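Local coordinates for protein glutathione S-transferase (Natrialba magadii ATCC 43099, PDB 6GZF) that probably transfers glutathione to other molecules or removes it from them, as a Xi-class glutathione transferase of the glutathionyl-hydroquinone reductase type, at residues 28-31 against 32-36; 101-104 against 105-108; 115-118 against 119-123; 136-140 against 141-145; 288-291 against 292-295. All blocks are in the same frame, centred on the assembly; numbering follows the deposited sequence.

Contact 1: residues 28-31 against 32-36; sequences GSFE and RQATT
The guanidinium of Arg32 lies over the backbone that precedes it. One of its faces meets Gly28 O, which stands 3.4 Å above the plane and is displaced toward the rim. Arg32 NH2 rests 3.4 Å from Ser29 CA. A bend at chi3 (-67°) folds the arginine chain back over Gly28 and Ser29, and its NH2 finds a hydrogen-bond acceptor in Asp27 O. The ring of Phe30 meets the methyl of Ala34 obliquely, CE2 to CB 4.4 Å, while Glu31 CD sits in plane at the ring edge.

Here the chain makes a tight turn. Gln33 N donates to Phe30 O at 2.9 Å, and Ala34 N to Glu31 O at 3.2 Å; both donors stand well above the carbonyl planes, as expected of bonds reaching only three residues back. A weaker bond of the same span joins Arg32 N to Ser29 O. Gly28, with a positive phi of 54°, suits the entry to this turn because it has no CB to crowd the backbone. Small Ala34 fits where a methyl must lie close to the chain, Ala34 CB being 3.4 Å from Glu31 O.

Glu31 OE1 forms a salt bridge with Arg131, a predicted glutathione-binding residue that Phe30 also touches, and the backbone of Thr35 bonds to that of Thr129. The turn belongs to the long loop between strands 15-17 and 56-60.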
loop_
_atom_site.group_PDB
_atom_site.type_symbol
_atom_site.label_atom_id
_atom_site.label_comp_id
_atom_site.label_asym_id
_atom_site.label_seq_id
_atom_site.Cartn_x
_atom_site.Cartn_y
_atom_site.Cartn_z
ATOM N N GLY A 28 15.431 8.768 -16.536
ATOM C CA GLY A 28 14.590 9.592 -17.392
ATOM C C GLY A 28 15.304 10.213 -18.578
ATOM O O GLY A 28 15.198 11.418 -18.812
ATOM N N SER A 29 16.032 9.392 -19.329
ATOM C CA SER A 29 16.827 9.890 -20.447
ATOM C C SER A 29 15.989 10.143 -21.696
ATOM O O SER A 29 16.344 10.984 -22.523
ATOM C CB SER A 29 17.954 8.913 -20.776
ATOM O OG SER A 29 17.435 7.684 -21.249
ATOM N N PHE A 30 14.884 9.416 -21.835
ATOM C CA PHE A 30 14.019 9.572 -23.000
ATOM C C PHE A 30 13.404 10.964 -23.052
ATOM O O PHE A 30 13.216 11.532 -24.128
ATOM C CB PHE A 30 12.909 8.518 -23.001
ATOM C CG PHE A 30 11.890 8.718 -24.090
ATOM C CD1 PHE A 30 12.131 8.253 -25.371
ATOM C CD2 PHE A 30 10.695 9.373 -23.832
ATOM C CE1 PHE A 30 11.202 8.437 -26.376
ATOM C CE2 PHE A 30 9.764 9.562 -24.833
ATOM C CZ PHE A 30 10.017 9.093 -26.106
ATOM N N GLU A 31 13.089 11.507 -21.883
ATOM C CA GLU A 31 12.410 12.792 -21.800
ATOM C C GLU A 31 13.338 13.927 -22.212
ATOM O O GLU A 31 12.886 14.972 -22.680
ATOM C CB GLU A 31 11.883 13.031 -20.387
ATOM C CG GLU A 31 11.686 11.770 -19.557
ATOM C CD GLU A 31 10.680 10.811 -20.167
ATOM O OE1 GLU A 31 10.950 9.591 -20.171
ATOM O OE2 GLU A 31 9.623 11.277 -20.644
ATOM N N ARG A 32 14.639 13.717 -22.035
ATOM C CA ARG A 32 15.633 14.682 -22.489
ATOM C C ARG A 32 15.871 14.524 -23.989
ATOM O O ARG A 32 16.606 15.299 -24.600
ATOM C CB ARG A 32 16.941 14.522 -21.710
ATOM C CG ARG A 32 16.843 14.957 -20.256
ATOM C CD ARG A 32 18.187 14.872 -19.548
ATOM N NE ARG A 32 18.649 13.495 -19.400
ATOM C CZ ARG A 32 18.416 12.741 -18.330
ATOM N NH1 ARG A 32 17.722 13.229 -17.311
ATOM N NH2 ARG A 32 18.876 11.498 -18.277
ATOM N N GLN A 33 15.234 13.513 -24.569
ATOM C CA GLN A 33 15.250 13.302 -26.010
ATOM C C GLN A 33 13.883 13.627 -26.604
ATOM O O GLN A 33 13.635 13.385 -27.785
ATOM C CB GLN A 33 15.631 11.857 -26.341
ATOM C CG GLN A 33 17.001 11.434 -25.846
ATOM C CD GLN A 33 18.104 11.770 -26.830
ATOM O OE1 GLN A 33 17.857 12.381 -27.871
ATOM N NE2 GLN A 33 19.326 11.364 -26.510
ATOM N N ALA A 34 13.002 14.180 -25.777
ATOM C CA ALA A 34 11.602 14.348 -26.153
ATOM C C ALA A 34 11.248 15.772 -26.569
ATOM O O ALA A 34 11.858 16.742 -26.119
ATOM C CB ALA A 34 10.705 13.905 -25.006
ATOM N N THR A 35 10.247 15.876 -27.439
ATOM C CA THR A 35 9.686 17.157 -27.846
ATOM C C THR A 35 8.355 17.376 -27.134
ATOM O O THR A 35 7.554 16.453 -27.014
ATOM C CB THR A 35 9.469 17.224 -29.374
ATOM O OG1 THR A 35 10.715 17.010 -30.050
ATOM C CG2 THR A 35 8.895 18.574 -29.783
ATOM N N THR A 36 8.122 18.592 -26.651
ATOM C CA THR A 36 6.835 18.928 -26.056
ATOM C C THR A 36 6.173 20.061 -26.831
ATOM O O THR A 36 6.765 20.626 -27.750
ATOM C CB THR A 36 6.974 19.324 -24.574
ATOM O OG1 THR A 36 7.845 20.455 -24.455
ATOM C CG2 THR A 36 7.537 18.165 -23.765
#

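Contact 2: residues 101-104 against 105-108; sequences PEKE and GCTH
Lys103 and Cys106 form the tight part of this loop. Cys106 N donates to Lys103 O at 3.1 Å with a fairly straight N-H (155°), closing a four-residue turn. On the same pair of residues the sulfur lies alongside the lysine chain: Cys106 SG is 3.8 Å from Lys103 CB and 3.9 Å from its CG. Because the lysine is extended from CG onward, its methylenes pass the sulfur lengthwise and its amino group ends well beyond, where it forms salt bridges with Glu295 and Asp89. A cysteine suits this buried place, being compact and only weakly polar.

The other end of the loop is looser. Pro101 and His108 are both exposed; Pro101 CB lies 3.9 Å from His108 N, and the two side chains approach only at their CB atoms, while Pro101 CA makes a CH...O approach to Thr107 O at 3.6 Å. The imidazole of His108 leads away from the proline toward the ring of His110. Thr107 is better anchored, for its OG1 and backbone both bond to Val87 on strand 84-87.

Lys103 to Cys106 is a type II beta turn, and Gly105 occupies its third position, where phi is 92°. A CB there would collide with Glu104 O, so glycine is the natural occupant. The turn reverses the loop that leads from strand 84-87 to helix 117-124 in the thioredoxin-like N-terminal domain.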
loop_
_atom_site.group_PDB
_atom_site.type_symbol
_atom_site.label_atom_id
_atom_site.label_comp_id
_atom_site.label_asym_id
_atom_site.label_seq_id
_atom_site.Cartn_x
_atom_site.Cartn_y
_atom_site.Cartn_z
ATOM N N PRO A 101 -15.836 5.200 -26.066
ATOM C CA PRO A 101 -17.027 6.017 -25.801
ATOM C C PRO A 101 -18.139 5.279 -25.057
ATOM O O PRO A 101 -18.872 5.906 -24.294
ATOM C CB PRO A 101 -17.496 6.416 -27.205
ATOM C CG PRO A 101 -16.950 5.357 -28.104
ATOM C CD PRO A 101 -15.625 4.983 -27.509
ATOM N N GLU A 102 -18.262 3.973 -25.274
ATOM C CA GLU A 102 -19.314 3.200 -24.622
ATOM C C GLU A 102 -19.061 3.063 -23.122
ATOM O O GLU A 102 -19.994 2.879 -22.340
ATOM C CB GLU A 102 -19.444 1.814 -25.262
ATOM C CG GLU A 102 -18.208 0.938 -25.136
ATOM C CD GLU A 102 -17.329 0.987 -26.370
ATOM O OE1 GLU A 102 -17.331 2.026 -27.063
ATOM O OE2 GLU A 102 -16.638 -0.016 -26.647
ATOM N N LYS A 103 -17.795 3.164 -22.729
ATOM C CA LYS A 103 -17.412 3.024 -21.329
ATOM C C LYS A 103 -17.890 4.222 -20.510
ATOM O O LYS A 103 -17.868 5.358 -20.985
ATOM C CB LYS A 103 -15.896 2.861 -21.206
ATOM C CG LYS A 103 -15.422 2.393 -19.841
ATOM C CD LYS A 103 -13.961 1.977 -19.891
ATOM C CE LYS A 103 -13.487 1.456 -18.546
ATOM N NZ LYS A 103 -12.082 0.968 -18.607
ATOM N N GLU A 104 -18.325 3.955 -19.282
ATOM C CA GLU A 104 -18.879 4.985 -18.407
ATOM C C GLU A 104 -17.875 6.096 -18.106
ATOM O O GLU A 104 -16.770 5.835 -17.631
ATOM C CB GLU A 104 -19.365 4.358 -17.098
ATOM C CG GLU A 104 -19.813 5.362 -16.048
ATOM C CD GLU A 104 -21.024 6.163 -16.482
ATOM O OE1 GLU A 104 -21.921 5.581 -17.127
ATOM O OE2 GLU A 104 -21.080 7.373 -16.176
ATOM N N GLY A 105 -18.272 7.333 -18.386
ATOM C CA GLY A 105 -17.437 8.489 -18.109
ATOM C C GLY A 105 -16.558 8.887 -19.279
ATOM O O GLY A 105 -15.990 9.978 -19.296
ATOM N N CYS A 106 -16.450 8.000 -20.262
ATOM C CA CYS A 106 -15.599 8.241 -21.420
ATOM C C CYS A 106 -16.410 8.705 -22.622
ATOM O O CYS A 106 -17.604 8.426 -22.723
ATOM C CB CYS A 106 -14.821 6.977 -21.780
ATOM S SG CYS A 106 -14.168 6.085 -20.361
ATOM N N THR A 107 -15.753 9.418 -23.531
ATOM C CA THR A 107 -16.393 9.871 -24.759
ATOM C C THR A 107 -15.570 9.463 -25.973
ATOM O O THR A 107 -14.643 8.659 -25.868
ATOM C CB THR A 107 -16.585 11.402 -24.779
ATOM O OG1 THR A 107 -15.309 12.048 -24.880
ATOM C CG2 THR A 107 -17.296 11.876 -23.518
ATOM N N HIS A 108 -15.915 10.026 -27.126
ATOM C CA HIS A 108 -15.153 9.798 -28.345
ATOM C C HIS A 108 -14.323 11.033 -28.675
ATOM O O HIS A 108 -14.563 12.113 -28.135
ATOM C CB HIS A 108 -16.084 9.465 -29.511
ATOM C CG HIS A 108 -16.979 10.598 -29.911
ATOM N ND1 HIS A 108 -18.152 10.890 -29.250
ATOM C CD2 HIS A 108 -16.869 11.513 -30.902
ATOM C CE1 HIS A 108 -18.727 11.934 -29.817
ATOM N NE2 HIS A 108 -17.969 12.332 -30.824
#

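Contact 3: residues 115-118 against 119-123; sequences DYLR and ELYVR
Glu119 folds back over the start of its helix, and its OE2 accepts from two successive backbone amides. The bond from Tyr116 N to Glu119 OE2 is the better one, 2.9 Å with an N-H angle of 151°, its donor above the carboxylate plane; that from Asp115 N to Glu119 OE2, at 3.0 Å, is weak. CG lies anti to the carbonyl carbon (chi1 -63°) and the extended chain beyond carries the carboxylate back to these amides. Glu119 N donates to Tyr116 O at 3.3 Å. With an alanine in its place, the Tyr116 N-H would probably lose its acceptor, leaving the helix start less firmly held. Asp115 OD2 brings a like charge 4.1 Å from Glu119 OE2, which the two N-H donors probably offset.

On another side of the helix, Leu117 CD1 meets Leu120 CD1 at 3.8 Å, while Leu117 CD2 touches Tyr121 CE1 at 3.9 Å. Leu117 O lies in plane at the edge of the tyrosine ring.

These apolar groups suit a helix laid on a sheet: Leu120 and Tyr121 pack on Trp138 and Val136 of strand 136-139, Tyr121 OH bonds to Thr133 O, and Val122 reaches Leu11 of strand 10-12.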
loop_
_atom_site.group_PDB
_atom_site.type_symbol
_atom_site.label_atom_id
_atom_site.label_comp_id
_atom_site.label_asym_id
_atom_site.label_seq_id
_atom_site.Cartn_x
_atom_site.Cartn_y
_atom_site.Cartn_z
ATOM N N ASP A 115 -9.016 6.389 -32.756
ATOM C CA ASP A 115 -9.045 5.271 -31.824
ATOM C C ASP A 115 -8.137 5.547 -30.631
ATOM O O ASP A 115 -8.494 5.264 -29.488
ATOM C CB ASP A 115 -8.621 3.976 -32.519
ATOM C CG ASP A 115 -9.559 3.582 -33.640
ATOM O OD1 ASP A 115 -10.789 3.711 -33.463
ATOM O OD2 ASP A 115 -9.065 3.142 -34.701
ATOM N N TYR A 116 -6.966 6.111 -30.905
ATOM C CA TYR A 116 -5.972 6.343 -29.867
ATOM C C TYR A 116 -5.456 7.778 -29.888
ATOM O O TYR A 116 -5.509 8.455 -30.914
ATOM C CB TYR A 116 -4.811 5.362 -30.024
ATOM C CG TYR A 116 -5.261 3.932 -30.208
ATOM C CD1 TYR A 116 -5.709 3.185 -29.130
ATOM C CD2 TYR A 116 -5.243 3.330 -31.459
ATOM C CE1 TYR A 116 -6.129 1.880 -29.288
ATOM C CE2 TYR A 116 -5.659 2.023 -31.629
ATOM C CZ TYR A 116 -6.100 1.303 -30.539
ATOM O OH TYR A 116 -6.515 0.001 -30.699
ATOM N N LEU A 117 -4.950 8.230 -28.744
ATOM C CA LEU A 117 -4.461 9.596 -28.601
ATOM C C LEU A 117 -3.191 9.833 -29.411
ATOM O O LEU A 117 -2.889 10.966 -29.789
ATOM C CB LEU A 117 -4.203 9.914 -27.126
ATOM C CG LEU A 117 -4.119 11.392 -26.739
ATOM C CD1 LEU A 117 -5.496 12.036 -26.777
ATOM C CD2 LEU A 117 -3.483 11.555 -25.365
ATOM N N ARG A 118 -2.451 8.762 -29.678
ATOM C CA ARG A 118 -1.194 8.868 -30.410
ATOM C C ARG A 118 -1.421 9.294 -31.859
ATOM O O ARG A 118 -0.539 9.878 -32.485
ATOM C CB ARG A 118 -0.428 7.545 -30.358
ATOM C CG ARG A 118 -1.236 6.315 -30.742
ATOM C CD ARG A 118 -0.460 5.048 -30.414
ATOM N NE ARG A 118 -1.140 3.831 -30.851
ATOM C CZ ARG A 118 -0.947 3.248 -32.030
ATOM N NH1 ARG A 118 -0.093 3.773 -32.900
ATOM N NH2 ARG A 118 -1.608 2.141 -32.340
ATOM N N GLU A 119 -2.609 9.007 -32.381
ATOM C CA GLU A 119 -2.973 9.427 -33.729
ATOM C C GLU A 119 -3.064 10.948 -33.815
ATOM O O GLU A 119 -2.707 11.546 -34.830
ATOM C CB GLU A 119 -4.302 8.798 -34.152
ATOM C CG GLU A 119 -4.279 7.283 -34.238
ATOM C CD GLU A 119 -5.642 6.698 -34.554
ATOM O OE1 GLU A 119 -6.182 6.999 -35.639
ATOM O OE2 GLU A 119 -6.174 5.940 -33.715
ATOM N N LEU A 120 -3.541 11.564 -32.739
ATOM C CA LEU A 120 -3.699 13.012 -32.682
ATOM C C LEU A 120 -2.349 13.725 -32.687
ATOM O O LEU A 120 -2.186 14.753 -33.345
ATOM C CB LEU A 120 -4.502 13.409 -31.444
ATOM C CG LEU A 120 -6.012 13.191 -31.551
ATOM C CD1 LEU A 120 -6.650 13.196 -30.175
ATOM C CD2 LEU A 120 -6.639 14.253 -32.441
ATOM N N TYR A 121 -1.391 13.175 -31.948
ATOM C CA TYR A 121 -0.030 13.703 -31.932
ATOM C C TYR A 121 0.592 13.654 -33.323
ATOM O O TYR A 121 1.146 14.645 -33.803
ATOM C CB TYR A 121 0.846 12.921 -30.949
ATOM C CG TYR A 121 0.670 13.305 -29.496
ATOM C CD1 TYR A 121 -0.452 12.909 -28.780
ATOM C CD2 TYR A 121 1.639 14.052 -28.836
ATOM C CE1 TYR A 121 -0.610 13.256 -27.449
ATOM C CE2 TYR A 121 1.491 14.403 -27.506
ATOM C CZ TYR A 121 0.366 14.002 -26.819
ATOM O OH TYR A 121 0.218 14.348 -25.496
ATOM N N VAL A 122 0.496 12.490 -33.960
ATOM C CA VAL A 122 1.071 12.266 -35.284
ATOM C C VAL A 122 0.510 13.242 -36.317
ATOM O O VAL A 122 1.242 13.742 -37.170
ATOM C CB VAL A 122 0.829 10.815 -35.758
ATOM C CG1 VAL A 122 1.243 10.640 -37.212
ATOM C CG2 VAL A 122 1.581 9.836 -34.872
ATOM N N ARG A 123 -0.787 13.521 -36.233
ATOM C CA ARG A 123 -1.403 14.490 -37.132
ATOM C C ARG A 123 -0.834 15.887 -36.901
ATOM O O ARG A 123 -0.633 16.650 -37.845
ATOM C CB ARG A 123 -2.923 14.509 -36.953
ATOM C CG ARG A 123 -3.626 15.506 -37.862
ATOM C CD ARG A 123 -5.117 15.565 -37.592
ATOM N NE ARG A 123 -5.890 14.812 -38.576
ATOM C CZ ARG A 123 -6.198 13.524 -38.462
ATOM N NH1 ARG A 123 -5.800 12.835 -37.401
ATOM N NH2 ARG A 123 -6.908 12.925 -39.408
#

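Contact 4: residues 136-140 against 141-145; sequences VLWDT and EEDTI
Trp138 leans across to the neighbouring strand, spreading its indole over the backbone of Thr144. From CB, with CG anti to the backbone N (chi1 -172°), the ring lies across the strand pair. CG and then CD2 pass above Thr144 O, the latter at 3.6 Å, so the carbonyl stands over one ring face, displaced toward the rim, with Ile145 N over the same face. Farther out, CE3 and CZ3 meet Ile145 CG1, the closer approach being 3.5 Å at CZ3. On the opposite flank CZ2 has Asp143 OD1 at its edge, in the ring plane and 3.5 Å away; that carboxylate oxygen is bonded to His112. A broad flat residue thus bridges polar backbone and apolar side chain together. Were a serine to stand here, a gap would probably open over Thr144 O, and Ile145 CG1 would be likely to lose its aromatic partner.

The strands are joined by Asp139 N to Thr144 O (3.0 Å, 166°) and a weaker return bond. Asp139 also gathers the loop: OD2 accepts from Glu142 N at 2.9 Å, and OD1 accepts weakly from Glu141 N, closing an Asx turn, while Arg55 forms a salt bridge with Asp139 OD1 that probably offsets its charge. Val136 CG1 adds an apolar touch on Ile145 CG2, 3.8 Å apart.

Asp143, with positive phi (56°), and Thr144 both face Asp139, forming a G1 beta bulge. It lies where the loop re-enters the second strand of the antiparallel hairpin, at the edge of the thioredoxin-like sheet of glutathione transferases.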
loop_
_atom_site.group_PDB
_atom_site.type_symbol
_atom_site.label_atom_id
_atom_site.label_comp_id
_atom_site.label_asym_id
_atom_site.label_seq_id
_atom_site.Cartn_x
_atom_site.Cartn_y
_atom_site.Cartn_z
ATOM N N VAL A 136 -4.127 17.603 -23.299
ATOM C CA VAL A 136 -3.741 18.158 -24.590
ATOM C C VAL A 136 -4.745 19.219 -25.026
ATOM O O VAL A 136 -5.918 18.918 -25.245
ATOM C CB VAL A 136 -3.651 17.070 -25.683
ATOM C CG1 VAL A 136 -3.511 17.706 -27.060
ATOM C CG2 VAL A 136 -2.493 16.122 -25.409
ATOM N N LEU A 137 -4.286 20.461 -25.140
ATOM C CA LEU A 137 -5.135 21.530 -25.647
ATOM C C LEU A 137 -5.037 21.576 -27.166
ATOM O O LEU A 137 -3.956 21.768 -27.722
ATOM C CB LEU A 137 -4.746 22.880 -25.040
ATOM C CG LEU A 137 -5.631 24.057 -25.455
ATOM C CD1 LEU A 137 -7.057 23.854 -24.958
ATOM C CD2 LEU A 137 -5.064 25.373 -24.943
ATOM N N TRP A 138 -6.171 21.392 -27.833
ATOM C CA TRP A 138 -6.188 21.270 -29.286
ATOM C C TRP A 138 -6.889 22.444 -29.960
ATOM O O TRP A 138 -7.969 22.859 -29.544
ATOM C CB TRP A 138 -6.866 19.958 -29.691
ATOM C CG TRP A 138 -6.763 19.648 -31.152
ATOM C CD1 TRP A 138 -7.566 20.122 -32.148
ATOM C CD2 TRP A 138 -5.806 18.789 -31.782
ATOM N NE1 TRP A 138 -7.165 19.614 -33.360
ATOM C CE2 TRP A 138 -6.086 18.793 -33.163
ATOM C CE3 TRP A 138 -4.737 18.018 -31.314
ATOM C CZ2 TRP A 138 -5.339 18.057 -34.079
ATOM C CZ3 TRP A 138 -3.997 17.288 -32.225
ATOM C CH2 TRP A 138 -4.300 17.312 -33.591
ATOM N N ASP A 139 -6.264 22.972 -31.009
ATOM C CA ASP A 139 -6.866 24.029 -31.814
ATOM C C ASP A 139 -7.544 23.437 -33.044
ATOM O O ASP A 139 -6.920 22.716 -33.819
ATOM C CB ASP A 139 -5.813 25.054 -32.235
ATOM C CG ASP A 139 -6.388 26.157 -33.100
ATOM O OD1 ASP A 139 -7.544 26.557 -32.859
ATOM O OD2 ASP A 139 -5.683 26.625 -34.018
ATOM N N THR A 140 -8.824 23.747 -33.222
ATOM C CA THR A 140 -9.594 23.195 -34.331
ATOM C C THR A 140 -9.403 23.988 -35.621
ATOM O O THR A 140 -9.781 23.528 -36.700
ATOM C CB THR A 140 -11.096 23.140 -33.996
ATOM O OG1 THR A 140 -11.521 24.410 -33.488
ATOM C CG2 THR A 140 -11.367 22.070 -32.949
ATOM N N GLU A 141 -8.816 25.175 -35.513
ATOM C CA GLU A 141 -8.605 26.019 -36.683
ATOM C C GLU A 141 -7.312 25.654 -37.409
ATOM O O GLU A 141 -7.317 25.416 -38.616
ATOM C CB GLU A 141 -8.588 27.496 -36.286
ATOM C CG GLU A 141 -8.616 28.451 -37.468
ATOM C CD GLU A 141 -9.995 29.037 -37.714
ATOM O OE1 GLU A 141 -10.625 29.506 -36.742
ATOM O OE2 GLU A 141 -10.451 29.025 -38.877
ATOM N N GLU A 142 -6.208 25.607 -36.669
ATOM C CA GLU A 142 -4.924 25.218 -37.245
ATOM C C GLU A 142 -4.769 23.702 -37.264
ATOM O O GLU A 142 -3.829 23.175 -37.861
ATOM C CB GLU A 142 -3.763 25.851 -36.474
ATOM C CG GLU A 142 -3.192 27.100 -37.122
ATOM C CD GLU A 142 -1.807 27.441 -36.605
ATOM O OE1 GLU A 142 -0.989 26.511 -36.440
ATOM O OE2 GLU A 142 -1.538 28.637 -36.364
ATOM N N ASP A 143 -5.699 23.014 -36.604
ATOM C CA ASP A 143 -5.721 21.553 -36.549
ATOM C C ASP A 143 -4.404 20.992 -36.019
ATOM O O ASP A 143 -3.724 20.226 -36.703
ATOM C CB ASP A 143 -6.030 20.970 -37.932
ATOM C CG ASP A 143 -6.418 19.505 -37.873
ATOM O OD1 ASP A 143 -7.089 19.106 -36.897
ATOM O OD2 ASP A 143 -6.056 18.755 -38.804
ATOM N N THR A 144 -4.051 21.379 -34.795
ATOM C CA THR A 144 -2.799 20.946 -34.184
ATOM C C THR A 144 -2.822 21.122 -32.667
ATOM O O THR A 144 -3.754 21.705 -32.113
ATOM C CB THR A 144 -1.597 21.721 -34.758
ATOM O OG1 THR A 144 -0.377 21.174 -34.239
ATOM C CG2 THR A 144 -1.688 23.195 -34.391
ATOM N N ILE A 145 -1.789 20.614 -32.001
ATOM C CA ILE A 145 -1.674 20.740 -30.552
ATOM C C ILE A 145 -1.131 22.107 -30.153
ATOM O O ILE A 145 -0.015 22.471 -30.525
ATOM C CB ILE A 145 -0.755 19.655 -29.954
ATOM C CG1 ILE A 145 -1.257 18.258 -30.320
ATOM C CG2 ILE A 145 -0.665 19.810 -28.445
ATOM C CD1 ILE A 145 -0.343 17.143 -29.857
#

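Contact 5: residues 288-291 against 292-295; sequences VEMD and HITE
Thr294 returns to Met290 O twice. Thr294 N donates to Met290 O at 2.8 Å, almost straight (175°), and Thr294 OG1 to the same oxygen at 3.1 Å, tilted from the carbonyl plane. The hydroxyl sits between the backbone N and the carbonyl carbon (chi1 55°), from where a helical threonine can bond to the preceding turn. Two more backbone bonds continue the helix: Ile293 N to Glu289 O at 3.1 Å, in the carbonyl plane, and Glu295 N to Asp291 O at 3.3 Å.

Among apolar groups, Met290 SD touches Ile293 CD1 at 4.0 Å, the flexible thioether fitting against the branched side chain.

Around the imidazole, Glu289 and His292 run side by side: Glu289 CB approaches His292 CD2 obliquely, 3.7 Å away, and Tyr62 meets the same ring edge-to-face.

As for charges, Glu295 OE2 forms a salt bridge with Lys103, and a water lies between the carboxylates of Asp291 and Glu295, weakly bonded to Asp291 OD2; its short approach to Glu295 is doubtful.

Glu289 holds the N-cap position of helix 290-299 in the C-terminal helical domain. Farther along this helix comes Tyr297, predicted to lower the pKa of the active-site cysteine.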
loop_
_atom_site.group_PDB
_atom_site.type_symbol
_atom_site.label_atom_id
_atom_site.label_comp_id
_atom_site.label_asym_id
_atom_site.label_seq_id
_atom_site.Cartn_x
_atom_site.Cartn_y
_atom_site.Cartn_z
ATOM N N VAL A 288 -14.235 15.103 -10.097
ATOM C CA VAL A 288 -13.545 14.000 -9.441
ATOM C C VAL A 288 -14.223 12.669 -9.750
ATOM O O VAL A 288 -15.319 12.390 -9.262
ATOM C CB VAL A 288 -13.492 14.196 -7.915
ATOM C CG1 VAL A 288 -12.520 13.209 -7.291
ATOM C CG2 VAL A 288 -13.086 15.621 -7.579
ATOM N N GLU A 289 -13.568 11.856 -10.571
ATOM C CA GLU A 289 -14.073 10.529 -10.905
ATOM C C GLU A 289 -13.174 9.454 -10.306
ATOM O O GLU A 289 -12.249 8.971 -10.961
ATOM C CB GLU A 289 -14.173 10.356 -12.420
ATOM C CG GLU A 289 -15.281 11.169 -13.066
ATOM C CD GLU A 289 -16.659 10.618 -12.761
ATOM O OE1 GLU A 289 -16.765 9.405 -12.481
ATOM O OE2 GLU A 289 -17.636 11.394 -12.804
ATOM N N MET A 290 -13.454 9.087 -9.060
ATOM C CA MET A 290 -12.628 8.134 -8.326
ATOM C C MET A 290 -12.596 6.767 -9.000
ATOM O O MET A 290 -11.583 6.069 -8.956
ATOM C CB MET A 290 -13.131 7.994 -6.888
ATOM C CG MET A 290 -12.138 7.328 -5.952
ATOM S SD MET A 290 -10.636 8.307 -5.757
ATOM C CE MET A 290 -11.247 9.669 -4.767
ATOM N N ASP A 291 -13.709 6.391 -9.624
ATOM C CA ASP A 291 -13.799 5.122 -10.336
ATOM C C ASP A 291 -12.764 5.062 -11.457
ATOM O O ASP A 291 -12.165 4.016 -11.706
ATOM C CB ASP A 291 -15.205 4.918 -10.899
ATOM C CG ASP A 291 -15.427 3.509 -11.416
ATOM O OD1 ASP A 291 -14.935 2.556 -10.775
ATOM O OD2 ASP A 291 -16.093 3.355 -12.461
ATOM N N HIS A 292 -12.559 6.193 -12.124
ATOM C CA HIS A 292 -11.529 6.306 -13.150
ATOM C C HIS A 292 -10.136 6.245 -12.533
ATOM O O HIS A 292 -9.227 5.625 -13.084
ATOM C CB HIS A 292 -11.690 7.609 -13.939
ATOM C CG HIS A 292 -12.796 7.576 -14.948
ATOM N ND1 HIS A 292 -12.565 7.639 -16.305
ATOM C CD2 HIS A 292 -14.140 7.492 -14.799
ATOM C CE1 HIS A 292 -13.718 7.593 -16.949
ATOM N NE2 HIS A 292 -14.689 7.503 -16.059
ATOM N N ILE A 293 -9.982 6.892 -11.381
ATOM C CA ILE A 293 -8.690 6.987 -10.712
ATOM C C ILE A 293 -8.200 5.624 -10.230
ATOM O O ILE A 293 -7.071 5.226 -10.517
ATOM C CB ILE A 293 -8.753 7.954 -9.513
ATOM C CG1 ILE A 293 -8.979 9.387 -9.999
ATOM C CG2 ILE A 293 -7.476 7.879 -8.696
ATOM C CD1 ILE A 293 -9.198 10.385 -8.880
ATOM N N THR A 294 -9.054 4.912 -9.503
ATOM C CA THR A 294 -8.686 3.615 -8.945
ATOM C C THR A 294 -8.475 2.562 -10.031
ATOM O O THR A 294 -7.599 1.707 -9.913
ATOM C CB THR A 294 -9.749 3.103 -7.955
ATOM O OG1 THR A 294 -11.033 3.083 -8.594
ATOM C CG2 THR A 294 -9.813 4.000 -6.731
ATOM N N GLU A 295 -9.278 2.626 -11.087
ATOM C CA GLU A 295 -9.178 1.651 -12.168
ATOM C C GLU A 295 -7.870 1.808 -12.934
ATOM O O GLU A 295 -7.238 0.821 -13.312
ATOM C CB GLU A 295 -10.361 1.780 -13.132
ATOM C CG GLU A 295 -10.361 0.730 -14.236
ATOM C CD GLU A 295 -11.451 0.949 -15.265
ATOM O OE1 GLU A 295 -12.369 1.751 -14.999
ATOM O OE2 GLU A 295 -11.385 0.315 -16.341
HETATM O O HOH W 1 -13.794 3.488 -14.083
#

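How the contacts relate
Two pairs of contacts touch. Contacts 3 and 4, centres 12 Å apart, bring helix 117-124 against the hairpin it precedes: Leu120 O lies 3.3 Å from Trp138 CZ3. Contacts 2 and 5, centres 14 Å apart, join the N-terminal and C-terminal domains through the salt bridge Lys103 NZ to Glu295 OE2 (2.5 Å) and a weak hydrogen bond from His292 NE2 to Glu104 O. Contact 1 touches none of the others, its nearest atoms about 6 Å from contact 3. Predicted glutathione-binding residues border contact 1 (Arg131) and contact 3 (Trp97 and Val132). In contact 5 the Ile293 side chain lies about 4 Å from that of Tyr297, predicted to lower the active-site cysteine's pKa.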